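SusD-like carbohydrate binding protein BF1063 (Bacteroides fragilis NCTC 9343, PDB 3I4G) probably binds carbohydrate at the outer membrane of the bacterium, as other members of the SusD family do. Local coordinates at residues R206-W214 with I453-W461. Residues are numbered along the deposited sequence; the frame is centred on the assembly and turned at random. Where two conformers were deposited one is given.
Sequences RTCMLQKDW and IRYWDIMRW
Trp456 reaches across from helix 454-461 and sets the far rim of its indole against Arg206, Met209 and Leu210. Its CG lies anti to the backbone N (chi1 -173°), which carries the long flat ring over to the other helix. The extended aliphatic chain of Arg206 crosses this ring, with CB 3.7 Å from Trp456 CH2 and CD over one face; its guanidinium, somewhat tilted, stands above the ring at long range, giving at most a weak cation-pi attraction, and NE forms a salt bridge with Glu389. Leu210 comes obliquely, its branch point CG 3.6 Å from Trp456 CZ2. The buried indole N-H is satisfied by Ser138 of helix 116-139. Met209, a selenomethionine, in one of its two conformers bends at its last torsion (chi3 -48°) and lays CE over one guanidinium face of Arg460; an unbranched, flexible chain suits this flat surface. Trp461 NE1 lies over the opposite face. Arg460 NE and NH2 both bind Asp457 OD1, NE at 3.0 Å, and NH2 also pairs with Glu396, which together fix the plane's rotation.

Around Arg460 NH1 and the exposed Lys212, direct packing gives way to water. One water accepts from Arg460 NH1 at 3.0 Å and donates to Met209 O; in one of two conformers, Lys212 NZ donates to a second, which donates to Arg460 O. Lys212, with positive phi, ends its helix in a Schellman motif, and its long charged chain suits the solvent side. The axes of segments 206-211 and 454-461 come within 10.6 Å at 32°, similarly directed but clearly crossed, consistent with the alpha-helical, TPR-related scaffold of SusD-like proteins.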
ATOM      1  N   ARG A 206      -2.981  -7.511 -11.190  1.00  8.20           N
ATOM      2  CA  ARG A 206      -1.692  -6.957 -10.822  1.00  7.92           C
ATOM      3  C   ARG A 206      -0.546  -7.863 -11.301  1.00  8.55           C
ATOM      4  O   ARG A 206       0.510  -7.365 -11.735  1.00  9.50           O
ATOM      5  CB  ARG A 206      -1.555  -6.775  -9.297  1.00  8.48           C
ATOM      6  CG  ARG A 206      -2.359  -5.664  -8.649  1.00  9.86           C
ATOM      7  CD  ARG A 206      -1.964  -5.581  -7.194  1.00 10.31           C
ATOM      8  NE  ARG A 206      -2.524  -4.438  -6.489  1.00 10.06           N
ATOM      9  CZ  ARG A 206      -2.197  -4.167  -5.249  1.00  9.55           C
ATOM     10  NH1 ARG A 206      -1.387  -4.990  -4.582  1.00 11.47           N
ATOM     11  NH2 ARG A 206      -2.690  -3.105  -4.663  1.00 10.60           N
ATOM     12  N   THR A 207      -0.737  -9.167 -11.221  1.00  9.04           N
ATOM     13  CA  THR A 207       0.289 -10.120 -11.706  1.00  8.45           C
ATOM     14  C   THR A 207       0.522  -9.892 -13.186  1.00  8.65           C
ATOM     15  O   THR A 207       1.666  -9.815 -13.649  1.00  8.78           O
ATOM     16  CB  THR A 207      -0.156 -11.551 -11.438  1.00  9.13           C
ATOM     17  OG1 THR A 207      -0.272 -11.748 -10.030  1.00  9.65           O
ATOM     18  CG2 THR A 207       0.851 -12.581 -12.006  1.00  8.39           C
ATOM     19  N   CYS A 208      -0.541  -9.759 -13.959  1.00  8.87           N
ATOM     20  CA  CYS A 208      -0.387  -9.540 -15.384  1.00  8.53           C
ATOM     21  C   CYS A 208       0.325  -8.217 -15.693  1.00  9.21           C
ATOM     22  O   CYS A 208       1.094  -8.127 -16.647  1.00  9.53           O
ATOM     23  CB  CYS A 208      -1.740  -9.569 -16.090  1.00  9.12           C
ATOM     24  SG  CYS A 208      -2.618 -11.138 -16.121  1.00 11.32           S
HETATM   25  N   MSE A 209       0.072  -7.169 -14.919  0.50  8.91           N
HETATM   26  CA  MSE A 209       0.776  -5.912 -15.168  0.50  9.71           C
HETATM   27  C   MSE A 209       2.283  -6.093 -14.888  0.50 10.27           C
HETATM   28  O   MSE A 209       3.110  -5.498 -15.559  0.50  9.56           O
HETATM   29  CB  MSE A 209       0.174  -4.745 -14.365  0.50 11.37           C
HETATM   30  CG  MSE A 209      -1.280  -4.389 -14.753  0.50  9.91           C
HETATM   31 SE   MSE A 209      -1.817  -2.621 -14.114  0.38 10.21          SE
HETATM   32  CE  MSE A 209      -1.220  -2.775 -12.313  0.50 13.61           C
ATOM     33  N   LEU A 210       2.654  -6.897 -13.897  1.00 10.45           N
ATOM     34  CA  LEU A 210       4.070  -7.164 -13.656  1.00 10.76           C
ATOM     35  C   LEU A 210       4.722  -7.899 -14.819  1.00 11.62           C
ATOM     36  O   LEU A 210       5.903  -7.702 -15.130  1.00 12.97           O
ATOM     37  CB  LEU A 210       4.275  -7.998 -12.382  1.00 12.92           C
ATOM     38  CG  LEU A 210       4.113  -7.327 -11.059  1.00 15.42           C
ATOM     39  CD1 LEU A 210       4.336  -8.379  -9.961  1.00 15.46           C
ATOM     40  CD2 LEU A 210       5.096  -6.143 -10.925  1.00 17.03           C
ATOM     41  N   GLN A 211       3.967  -8.803 -15.436  1.00 10.72           N
ATOM     42  CA  GLN A 211       4.417  -9.513 -16.626  1.00 10.20           C
ATOM     43  C   GLN A 211       4.413  -8.672 -17.897  1.00 10.58           C
ATOM     44  O   GLN A 211       4.921  -9.102 -18.925  1.00 11.60           O
ATOM     45  CB  GLN A 211       3.477 -10.661 -16.930  1.00 11.26           C
ATOM     46  CG  GLN A 211       3.352 -11.760 -15.859  1.00 10.20           C
ATOM     47  CD  GLN A 211       2.347 -12.792 -16.280  1.00 10.77           C
ATOM     48  OE1 GLN A 211       1.161 -12.469 -16.452  1.00 10.86           O
ATOM     49  NE2 GLN A 211       2.796 -14.025 -16.476  1.00 10.51           N
ATOM     50  N   LYS A 212       3.815  -7.493 -17.786  0.50 10.25           N
ATOM     51  CA  LYS A 212       3.557  -6.603 -18.896  0.50  9.76           C
ATOM     52  C   LYS A 212       2.649  -7.319 -19.928  0.50  9.77           C
ATOM     53  O   LYS A 212       2.705  -7.027 -21.121  0.50 11.77           O
ATOM     54  CB  LYS A 212       4.883  -6.016 -19.459  0.50 10.55           C
ATOM     55  CG  LYS A 212       5.657  -5.134 -18.422  0.50  8.03           C
ATOM     56  CD  LYS A 212       6.951  -4.497 -18.999  0.50 14.82           C
ATOM     57  CE  LYS A 212       7.569  -3.495 -18.037  0.50 17.11           C
ATOM     58  NZ  LYS A 212       8.066  -4.086 -16.756  0.50 23.83           N
ATOM     59  N   ASP A 213       1.773  -8.218 -19.437  1.00 10.57           N
ATOM     60  CA  ASP A 213       0.747  -8.882 -20.241  1.00  8.15           C
ATOM     61  C   ASP A 213      -0.484  -8.007 -20.033  1.00  9.55           C
ATOM     62  O   ASP A 213      -1.430  -8.344 -19.320  1.00 10.12           O
ATOM     63  CB  ASP A 213       0.491 -10.327 -19.845  1.00  9.73           C
ATOM     64  CG  ASP A 213      -0.525 -10.996 -20.732  1.00 11.60           C
ATOM     65  OD1 ASP A 213      -1.110 -10.318 -21.603  1.00 12.82           O
ATOM     66  OD2 ASP A 213      -0.796 -12.204 -20.560  1.00 12.39           O
ATOM     67  N   TRP A 214      -0.436  -6.864 -20.695  1.00  9.59           N
ATOM     68  CA  TRP A 214      -1.470  -5.864 -20.528  1.00 10.05           C
ATOM     69  C   TRP A 214      -2.843  -6.308 -20.992  1.00 10.77           C
ATOM     70  O   TRP A 214      -3.865  -5.954 -20.400  1.00  9.68           O
ATOM     71  CB  TRP A 214      -1.037  -4.581 -21.248  1.00 10.40           C
ATOM     72  CG  TRP A 214       0.315  -4.067 -20.825  1.00 10.71           C
ATOM     73  CD1 TRP A 214       1.448  -4.060 -21.579  1.00 12.50           C
ATOM     74  CD2 TRP A 214       0.664  -3.468 -19.571  1.00 10.40           C
ATOM     75  NE1 TRP A 214       2.455  -3.476 -20.886  1.00 12.72           N
ATOM     76  CE2 TRP A 214       2.017  -3.106 -19.654  1.00 11.98           C
ATOM     77  CE3 TRP A 214      -0.044  -3.150 -18.406  1.00 11.06           C
ATOM     78  CZ2 TRP A 214       2.687  -2.491 -18.620  1.00 10.86           C
ATOM     79  CZ3 TRP A 214       0.629  -2.518 -17.382  1.00 10.38           C
ATOM     80  CH2 TRP A 214       1.978  -2.177 -17.518  1.00 11.25           C
ATOM     81  N   ILE A 453       1.043   1.422  -2.057  1.00  8.57           N
ATOM     82  CA  ILE A 453       1.099   0.908  -3.424  1.00  9.09           C
ATOM     83  C   ILE A 453       2.104   1.683  -4.280  1.00 10.18           C
ATOM     84  O   ILE A 453       2.536   1.206  -5.332  1.00  9.66           O
ATOM     85  CB  ILE A 453      -0.339   0.923  -4.025  1.00  9.46           C
ATOM     86  CG1 ILE A 453      -1.263   0.090  -3.163  1.00  9.84           C
ATOM     87  CG2 ILE A 453      -0.331   0.402  -5.468  1.00 10.66           C
ATOM     88  CD1 ILE A 453      -2.732   0.291  -3.493  1.00  9.45           C
ATOM     89  N   ARG A 454       2.487   2.879  -3.843  1.00  9.60           N
ATOM     90  CA  ARG A 454       3.338   3.736  -4.678  1.00  9.97           C
ATOM     91  C   ARG A 454       4.684   3.101  -4.998  1.00  8.68           C
ATOM     92  O   ARG A 454       5.145   3.192  -6.132  1.00  9.11           O
ATOM     93  CB  ARG A 454       3.566   5.073  -3.998  1.00  8.56           C
ATOM     94  CG  ARG A 454       4.368   6.085  -4.840  1.00  8.47           C
ATOM     95  CD  ARG A 454       3.729   6.498  -6.123  1.00  8.53           C
ATOM     96  NE  ARG A 454       4.566   7.498  -6.791  1.00  8.30           N
ATOM     97  CZ  ARG A 454       4.384   7.923  -8.013  1.00  8.62           C
ATOM     98  NH1 ARG A 454       3.393   7.440  -8.738  1.00  9.58           N
ATOM     99  NH2 ARG A 454       5.183   8.832  -8.522  1.00 10.26           N
ATOM    100  N   TYR A 455       5.334   2.507  -4.001  1.00  8.59           N
ATOM    101  CA  TYR A 455       6.614   1.858  -4.244  1.00  8.79           C
ATOM    102  C   TYR A 455       6.434   0.736  -5.252  1.00  8.35           C
ATOM    103  O   TYR A 455       7.244   0.641  -6.219  1.00  8.41           O
ATOM    104  CB  TYR A 455       7.201   1.375  -2.921  1.00  8.90           C
ATOM    105  CG  TYR A 455       8.525   0.671  -3.013  1.00  7.91           C
ATOM    106  CD1 TYR A 455       9.685   1.327  -3.389  1.00  7.16           C
ATOM    107  CD2 TYR A 455       8.617  -0.654  -2.707  1.00  8.48           C
ATOM    108  CE1 TYR A 455      10.885   0.649  -3.473  1.00  7.68           C
ATOM    109  CE2 TYR A 455       9.802  -1.327  -2.745  1.00 10.30           C
ATOM    110  CZ  TYR A 455      10.948  -0.671  -3.118  1.00  8.56           C
ATOM    111  OH  TYR A 455      12.149  -1.341  -3.158  1.00  9.05           O
ATOM    112  N   TRP A 456       5.432  -0.114  -5.065  1.00  8.23           N
ATOM    113  CA  TRP A 456       5.180  -1.184  -6.029  1.00  8.06           C
ATOM    114  C   TRP A 456       5.031  -0.600  -7.433  1.00  8.67           C
ATOM    115  O   TRP A 456       5.558  -1.135  -8.409  1.00  8.24           O
ATOM    116  CB  TRP A 456       3.931  -1.955  -5.586  1.00  8.56           C
ATOM    117  CG  TRP A 456       3.672  -3.157  -6.391  1.00  7.73           C
ATOM    118  CD1 TRP A 456       4.342  -4.345  -6.292  1.00  9.06           C
ATOM    119  CD2 TRP A 456       2.709  -3.308  -7.441  1.00  7.97           C
ATOM    120  NE1 TRP A 456       3.872  -5.233  -7.240  1.00  9.30           N
ATOM    121  CE2 TRP A 456       2.868  -4.622  -7.967  1.00  8.57           C
ATOM    122  CE3 TRP A 456       1.723  -2.478  -7.984  1.00  8.59           C
ATOM    123  CZ2 TRP A 456       2.081  -5.107  -9.016  1.00 10.13           C
ATOM    124  CZ3 TRP A 456       0.935  -2.983  -9.004  1.00  9.37           C
ATOM    125  CH2 TRP A 456       1.122  -4.279  -9.505  1.00  9.24           C
ATOM    126  N   ASP A 457       4.312   0.506  -7.574  1.00  8.00           N
ATOM    127  CA  ASP A 457       4.118   1.106  -8.890  1.00  8.24           C
ATOM    128  C   ASP A 457       5.402   1.675  -9.495  1.00  7.27           C
ATOM    129  O   ASP A 457       5.715   1.410 -10.658  1.00  9.26           O
ATOM    130  CB  ASP A 457       3.096   2.238  -8.825  1.00  9.20           C
ATOM    131  CG  ASP A 457       1.659   1.781  -8.679  1.00 10.11           C
ATOM    132  OD1 ASP A 457       1.316   0.629  -9.027  1.00  9.60           O
ATOM    133  OD2 ASP A 457       0.853   2.656  -8.263  1.00 11.17           O
ATOM    134  N   ILE A 458       6.167   2.465  -8.733  1.00  7.38           N
ATOM    135  CA  ILE A 458       7.351   3.095  -9.310  1.00  8.23           C
ATOM    136  C   ILE A 458       8.419   2.025  -9.644  1.00  7.61           C
ATOM    137  O   ILE A 458       9.170   2.168 -10.615  1.00  8.47           O
ATOM    138  CB  ILE A 458       7.917   4.243  -8.478  1.00  7.14           C
ATOM    139  CG1 ILE A 458       8.374   3.759  -7.110  1.00  8.53           C
ATOM    140  CG2 ILE A 458       6.865   5.345  -8.339  1.00 10.11           C
ATOM    141  CD1 ILE A 458       8.961   4.904  -6.215  1.00  9.56           C
HETATM  142  N   MSE A 459       8.415   0.930  -8.917  1.00  9.01           N
HETATM  143  CA  MSE A 459       9.272  -0.209  -9.251  1.00  8.28           C
HETATM  144  C   MSE A 459       8.858  -0.886 -10.551  1.00  8.41           C
HETATM  145  O   MSE A 459       9.684  -1.022 -11.458  1.00  8.67           O
HETATM  146  CB  MSE A 459       9.250  -1.187  -8.079  1.00  8.80           C
HETATM  147  CG  MSE A 459       9.983  -0.685  -6.800  1.00  8.55           C
HETATM  148 SE   MSE A 459      11.884  -0.802  -6.828  0.75  7.12          SE
HETATM  149  CE  MSE A 459      11.982  -2.669  -6.227  1.00  9.70           C
ATOM    150  N   ARG A 460       7.587  -1.269 -10.682  1.00  8.19           N
ATOM    151  CA  ARG A 460       7.129  -1.986 -11.902  1.00  7.87           C
ATOM    152  C   ARG A 460       7.217  -1.082 -13.122  1.00  8.88           C
ATOM    153  O   ARG A 460       7.499  -1.556 -14.246  1.00  9.89           O
ATOM    154  CB  ARG A 460       5.709  -2.561 -11.773  1.00  8.58           C
ATOM    155  CG  ARG A 460       4.595  -1.548 -11.780  1.00 10.21           C
ATOM    156  CD  ARG A 460       3.297  -2.150 -11.357  1.00  9.17           C
ATOM    157  NE  ARG A 460       2.245  -1.148 -11.258  1.00  8.28           N
ATOM    158  CZ  ARG A 460       1.464  -0.743 -12.262  1.00  8.90           C
ATOM    159  NH1 ARG A 460       1.604  -1.202 -13.493  1.00  9.55           N
ATOM    160  NH2 ARG A 460       0.528   0.173 -12.009  1.00  9.90           N
ATOM    161  N   TRP A 461       6.971   0.219 -12.970  1.00  8.43           N
ATOM    162  CA  TRP A 461       7.064   1.150 -14.080  1.00  9.12           C
ATOM    163  C   TRP A 461       8.496   1.452 -14.497  1.00  9.39           C
ATOM    164  O   TRP A 461       8.743   2.025 -15.540  1.00  9.26           O
ATOM    165  CB  TRP A 461       6.381   2.484 -13.740  1.00  9.91           C
ATOM    166  CG  TRP A 461       4.894   2.422 -13.612  1.00  8.96           C
ATOM    167  CD1 TRP A 461       4.039   1.598 -14.291  1.00  9.04           C
ATOM    168  CD2 TRP A 461       4.072   3.299 -12.825  1.00  7.90           C
ATOM    169  NE1 TRP A 461       2.746   1.893 -13.935  1.00  9.52           N
ATOM    170  CE2 TRP A 461       2.739   2.935 -13.053  1.00  9.18           C
ATOM    171  CE3 TRP A 461       4.341   4.362 -11.959  1.00  9.98           C
ATOM    172  CZ2 TRP A 461       1.675   3.563 -12.419  1.00  8.95           C
ATOM    173  CZ3 TRP A 461       3.280   4.991 -11.318  1.00  9.92           C
ATOM    174  CH2 TRP A 461       1.969   4.590 -11.563  1.00 10.97           C
TER
HETATM  175  O   HOH W   1       3.732  -3.034 -14.651  1.00 10.94           O
HETATM  176  O   HOH W   2       9.763  -1.617 -16.207  1.00 26.67           O